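Local coordinates for beta-hexosaminidase Amuc_2018 (Akkermansia muciniphila, PDB 6JEB), which hydrolyses terminal non-reducing N-acetylhexosamine residues from N-acetyl-beta-D-hexosaminides, including N-glycans and chitobiose, at residues L343-D354 against H391-W400. Residues are numbered along the deposited sequence; the frame is centred on the assembly and turned at random.
Sequences LIMASSEYCYLD and HIRGVHAPVW. With ACM (acetamide), chain C.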
loop_
_atom_site.group_PDB
_atom_site.type_symbol
_atom_site.label_atom_id
_atom_site.label_comp_id
_atom_site.label_asym_id
_atom_site.label_seq_id
_atom_site.Cartn_x
_atom_site.Cartn_y
_atom_site.Cartn_z
ATOM N N LEU A 343 -6.270 -8.953 9.771
ATOM C CA LEU A 343 -5.933 -9.267 8.391
ATOM C C LEU A 343 -6.213 -8.075 7.493
ATOM O O LEU A 343 -7.271 -7.450 7.590
ATOM C CB LEU A 343 -6.733 -10.481 7.908
ATOM C CG LEU A 343 -6.390 -10.986 6.508
ATOM C CD1 LEU A 343 -4.939 -11.435 6.471
ATOM C CD2 LEU A 343 -7.318 -12.120 6.097
ATOM N N ILE A 344 -5.261 -7.769 6.612
ATOM C CA ILE A 344 -5.466 -6.829 5.518
ATOM C C ILE A 344 -5.410 -7.645 4.233
ATOM O O ILE A 344 -4.503 -8.464 4.055
ATOM C CB ILE A 344 -4.416 -5.703 5.528
ATOM C CG1 ILE A 344 -4.618 -4.808 6.760
ATOM C CG2 ILE A 344 -4.508 -4.865 4.258
ATOM C CD1 ILE A 344 -3.454 -3.863 7.037
ATOM N N MET A 345 -6.387 -7.449 3.354
ATOM C CA MET A 345 -6.491 -8.231 2.128
ATOM C C MET A 345 -5.671 -7.566 1.024
ATOM O O MET A 345 -5.983 -6.451 0.601
ATOM C CB MET A 345 -7.959 -8.350 1.718
ATOM C CG MET A 345 -8.204 -9.167 0.461
ATOM S SD MET A 345 -7.462 -10.813 0.531
ATOM C CE MET A 345 -8.336 -11.561 1.909
ATOM N N ALA A 346 -4.629 -8.261 0.555
ATOM C CA ALA A 346 -3.783 -7.796 -0.540
ATOM C C ALA A 346 -3.607 -8.892 -1.586
ATOM O O ALA A 346 -2.571 -8.962 -2.250
ATOM C CB ALA A 346 -2.427 -7.312 -0.021
ATOM N N SER A 347 -4.619 -9.749 -1.744
ATOM C CA SER A 347 -4.515 -10.925 -2.599
ATOM C C SER A 347 -3.953 -10.573 -3.968
ATOM O O SER A 347 -4.482 -9.703 -4.667
ATOM C CB SER A 347 -5.890 -11.548 -2.790
ATOM O OG SER A 347 -5.850 -12.428 -3.903
ATOM N N SER A 348 -2.889 -11.279 -4.358
ATOM C CA SER A 348 -2.231 -10.990 -5.624
ATOM C C SER A 348 -3.116 -11.294 -6.824
ATOM O O SER A 348 -2.814 -10.839 -7.930
ATOM C CB SER A 348 -0.909 -11.750 -5.717
ATOM O OG SER A 348 -1.123 -13.150 -5.722
ATOM N N GLU A 349 -4.202 -12.046 -6.634
ATOM C CA GLU A 349 -5.153 -12.300 -7.712
ATOM C C GLU A 349 -5.915 -11.042 -8.112
ATOM O O GLU A 349 -6.423 -10.968 -9.238
ATOM C CB GLU A 349 -6.133 -13.403 -7.284
ATOM C CG GLU A 349 -7.122 -13.871 -8.353
ATOM C CD GLU A 349 -7.901 -15.117 -7.941
ATOM O OE1 GLU A 349 -7.350 -15.926 -7.167
ATOM O OE2 GLU A 349 -9.058 -15.295 -8.392
ATOM N N TYR A 350 -6.003 -10.054 -7.217
ATOM C CA TYR A 350 -6.816 -8.862 -7.435
ATOM C C TYR A 350 -6.049 -7.566 -7.220
ATOM O O TYR A 350 -6.416 -6.526 -7.786
ATOM C CB TYR A 350 -7.990 -8.839 -6.448
ATOM C CG TYR A 350 -8.947 -9.991 -6.578
ATOM C CD1 TYR A 350 -8.753 -11.163 -5.860
ATOM C CD2 TYR A 350 -10.055 -9.907 -7.415
ATOM C CE1 TYR A 350 -9.625 -12.224 -5.972
ATOM C CE2 TYR A 350 -10.943 -10.967 -7.531
ATOM C CZ TYR A 350 -10.721 -12.121 -6.807
ATOM O OH TYR A 350 -11.591 -13.179 -6.920
ATOM N N CYS A 351 -5.012 -7.600 -6.378
ATOM C CA CYS A 351 -4.460 -6.386 -5.788
ATOM C C CYS A 351 -3.032 -6.094 -6.190
ATOM O O CYS A 351 -2.515 -5.028 -5.825
ATOM C CB CYS A 351 -4.493 -6.470 -4.254
ATOM S SG CYS A 351 -6.131 -6.715 -3.561
ATOM N N TYR A 352 -2.372 -7.005 -6.901
ATOM C CA TYR A 352 -0.979 -6.816 -7.296
ATOM C C TYR A 352 -0.981 -6.028 -8.600
ATOM O O TYR A 352 -1.147 -6.592 -9.686
ATOM C CB TYR A 352 -0.264 -8.165 -7.385
ATOM C CG TYR A 352 0.392 -8.543 -6.075
ATOM C CD1 TYR A 352 -0.223 -8.244 -4.855
ATOM C CD2 TYR A 352 1.627 -9.191 -6.046
ATOM C CE1 TYR A 352 0.375 -8.571 -3.646
ATOM C CE2 TYR A 352 2.233 -9.525 -4.842
ATOM C CZ TYR A 352 1.604 -9.203 -3.645
ATOM O OH TYR A 352 2.214 -9.507 -2.450
ATOM N N LEU A 353 -0.803 -4.710 -8.491
ATOM C CA LEU A 353 -0.964 -3.843 -9.649
ATOM C C LEU A 353 0.292 -3.760 -10.506
ATOM O O LEU A 353 0.287 -3.051 -11.522
ATOM C CB LEU A 353 -1.464 -2.458 -9.227
ATOM C CG LEU A 353 -2.765 -2.513 -8.411
ATOM C CD1 LEU A 353 -3.311 -1.115 -8.139
ATOM C CD2 LEU A 353 -3.832 -3.404 -9.089
ATOM N N ASP A 354 1.357 -4.473 -10.134
ATOM C CA ASP A 354 2.464 -4.646 -11.063
ATOM C C ASP A 354 2.099 -5.571 -12.221
ATOM O O ASP A 354 2.755 -5.517 -13.266
ATOM C CB ASP A 354 3.725 -5.131 -10.328
ATOM C CG ASP A 354 3.492 -6.391 -9.493
ATOM O OD1 ASP A 354 2.420 -6.522 -8.861
ATOM O OD2 ASP A 354 4.404 -7.251 -9.448
ATOM N N HIS A 391 -12.401 -9.604 11.472
ATOM C CA HIS A 391 -11.017 -9.247 11.739
ATOM C C HIS A 391 -10.302 -8.715 10.502
ATOM O O HIS A 391 -9.119 -8.367 10.589
ATOM C CB HIS A 391 -10.270 -10.461 12.302
ATOM C CG HIS A 391 -10.206 -11.613 11.351
ATOM N ND1 HIS A 391 -11.335 -12.241 10.868
ATOM C CD2 HIS A 391 -9.150 -12.246 10.785
ATOM C CE1 HIS A 391 -10.977 -13.211 10.047
ATOM N NE2 HIS A 391 -9.657 -13.232 9.975
ATOM N N ILE A 392 -10.985 -8.643 9.364
ATOM C CA ILE A 392 -10.421 -8.023 8.168
ATOM C C ILE A 392 -10.527 -6.511 8.320
ATOM O O ILE A 392 -11.624 -5.969 8.501
ATOM C CB ILE A 392 -11.137 -8.502 6.897
ATOM C CG1 ILE A 392 -10.928 -10.005 6.705
ATOM C CG2 ILE A 392 -10.645 -7.720 5.675
ATOM C CD1 ILE A 392 -11.770 -10.605 5.588
ATOM N N ARG A 393 -9.383 -5.831 8.254
ATOM C CA ARG A 393 -9.323 -4.390 8.439
ATOM C C ARG A 393 -9.495 -3.616 7.143
ATOM O O ARG A 393 -9.797 -2.417 7.197
ATOM C CB ARG A 393 -7.987 -3.988 9.075
ATOM C CG ARG A 393 -7.727 -4.633 10.432
ATOM C CD ARG A 393 -6.351 -4.258 10.959
ATOM N NE ARG A 393 -6.213 -2.821 11.184
ATOM C CZ ARG A 393 -5.096 -2.234 11.601
ATOM N NH1 ARG A 393 -4.014 -2.963 11.844
ATOM N NH2 ARG A 393 -5.057 -0.918 11.780
ATOM N N GLY A 394 -9.306 -4.250 5.994
ATOM C CA GLY A 394 -9.499 -3.547 4.742
ATOM C C GLY A 394 -8.683 -4.169 3.617
ATOM O O GLY A 394 -8.424 -5.372 3.606
ATOM N N VAL A 395 -8.303 -3.316 2.674
ATOM C CA VAL A 395 -7.749 -3.742 1.396
ATOM C C VAL A 395 -6.492 -2.933 1.122
ATOM O O VAL A 395 -6.336 -1.814 1.616
ATOM C CB VAL A 395 -8.792 -3.560 0.267
ATOM C CG1 VAL A 395 -9.021 -2.075 -0.036
ATOM C CG2 VAL A 395 -8.396 -4.332 -0.975
ATOM N N HIS A 396 -5.592 -3.505 0.323
ATOM C CA HIS A 396 -4.271 -2.915 0.136
ATOM C C HIS A 396 -3.718 -3.404 -1.193
ATOM O O HIS A 396 -3.649 -4.614 -1.423
ATOM C CB HIS A 396 -3.377 -3.391 1.286
ATOM C CG HIS A 396 -2.132 -2.587 1.499
ATOM N ND1 HIS A 396 -2.128 -1.387 2.181
ATOM C CD2 HIS A 396 -0.837 -2.849 1.186
ATOM C CE1 HIS A 396 -0.889 -0.934 2.261
ATOM N NE2 HIS A 396 -0.085 -1.802 1.664
ATOM N N ALA A 397 -3.316 -2.480 -2.060
ATOM C CA ALA A 397 -2.823 -2.848 -3.389
ATOM C C ALA A 397 -1.372 -2.425 -3.570
ATOM O O ALA A 397 -1.091 -1.216 -3.663
ATOM C CB ALA A 397 -3.691 -2.214 -4.475
ATOM N N PRO A 398 -0.431 -3.363 -3.632
ATOM C CA PRO A 398 0.968 -2.997 -3.904
ATOM C C PRO A 398 1.215 -2.762 -5.386
ATOM O O PRO A 398 0.737 -3.507 -6.249
ATOM C CB PRO A 398 1.758 -4.230 -3.433
ATOM C CG PRO A 398 0.771 -5.095 -2.683
ATOM C CD PRO A 398 -0.576 -4.772 -3.232
ATOM N N VAL A 399 2.008 -1.726 -5.674
ATOM C CA VAL A 399 2.463 -1.483 -7.038
ATOM C C VAL A 399 3.957 -1.786 -7.099
ATOM O O VAL A 399 4.796 -0.875 -7.150
ATOM C CB VAL A 399 2.121 -0.064 -7.534
ATOM C CG1 VAL A 399 2.165 -0.025 -9.062
ATOM C CG2 VAL A 399 0.739 0.384 -7.038
ATOM N N TRP A 400 4.296 -3.073 -7.083
ATOM C CA TRP A 400 5.694 -3.486 -7.062
ATOM C C TRP A 400 6.413 -2.943 -8.289
ATOM O O TRP A 400 5.853 -2.896 -9.387
ATOM C CB TRP A 400 5.776 -5.009 -7.060
ATOM C CG TRP A 400 5.123 -5.643 -5.866
ATOM C CD1 TRP A 400 3.924 -6.307 -5.832
ATOM C CD2 TRP A 400 5.650 -5.687 -4.537
ATOM N NE1 TRP A 400 3.673 -6.758 -4.554
ATOM C CE2 TRP A 400 4.722 -6.400 -3.742
ATOM C CE3 TRP A 400 6.827 -5.205 -3.943
ATOM C CZ2 TRP A 400 4.919 -6.620 -2.382
ATOM C CZ3 TRP A 400 7.030 -5.434 -2.591
ATOM C CH2 TRP A 400 6.082 -6.142 -1.825
HETATM C C1 ACM C . 5.435 -10.197 -1.762
HETATM O O ACM C . 4.780 -10.225 -2.754
HETATM N N ACM C . 6.804 -10.597 -1.841
HETATM C C2 ACM C . 4.896 -9.766 -0.410
#
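Parallel strand pairing between L343-M345 and I392-V395 runs on into side-chain packing of Y352 on P398 and W400, and of D354 on W400, in the wall of the substrate pocket. The backbone ladder starts where L343 N donates to H391 O, and R393 N reaches L343 O at 2.7 Å, almost in line with its carbonyl. M345 N and O then bond to G394 O and H396 N, the latter noticeably bent (130°). Across this pair, I344 CG2 packs on H396 CB at 3.5 Å; the H396 imidazole turns to H125 and W92. G394 has backbone angles at which a side chain would run into the preceding carbonyl. These are the seventh and eighth strands of the TIM barrel of family 20, and strand 392-399 also pairs with the first, 92-97. Beyond M345 the chain loops away through an ST turn at S347 and returns at C351, so L353 N can donate to P398 O (3.0 Å). This return brings Y352, W400 and D354, all substrate-binding residues, together. W400 NE1 sits 3.1 Å above one face of the Y352 ring, offset to its rim, while S348 CB lies against the opposite face. The tyrosine and indole planes are inclined at 57°. P398 CG touches Y352 CE1 at 3.6 Å. Thus held, Y352 directs OH to the acetamide O (2.7 Å), whose position near the ring plane suits this donor; D257 also bonds the ligand. A phenylalanine at Y352 would probably leave the acetamide oxygen without this hydrogen bond. With CG set between its backbone N and carbonyl carbon, D354 lays its carboxylate alongside W400; D354 OD1, buried with no polar partner in the model, lies 3.4 Å from W400 CD1 at the indole edge.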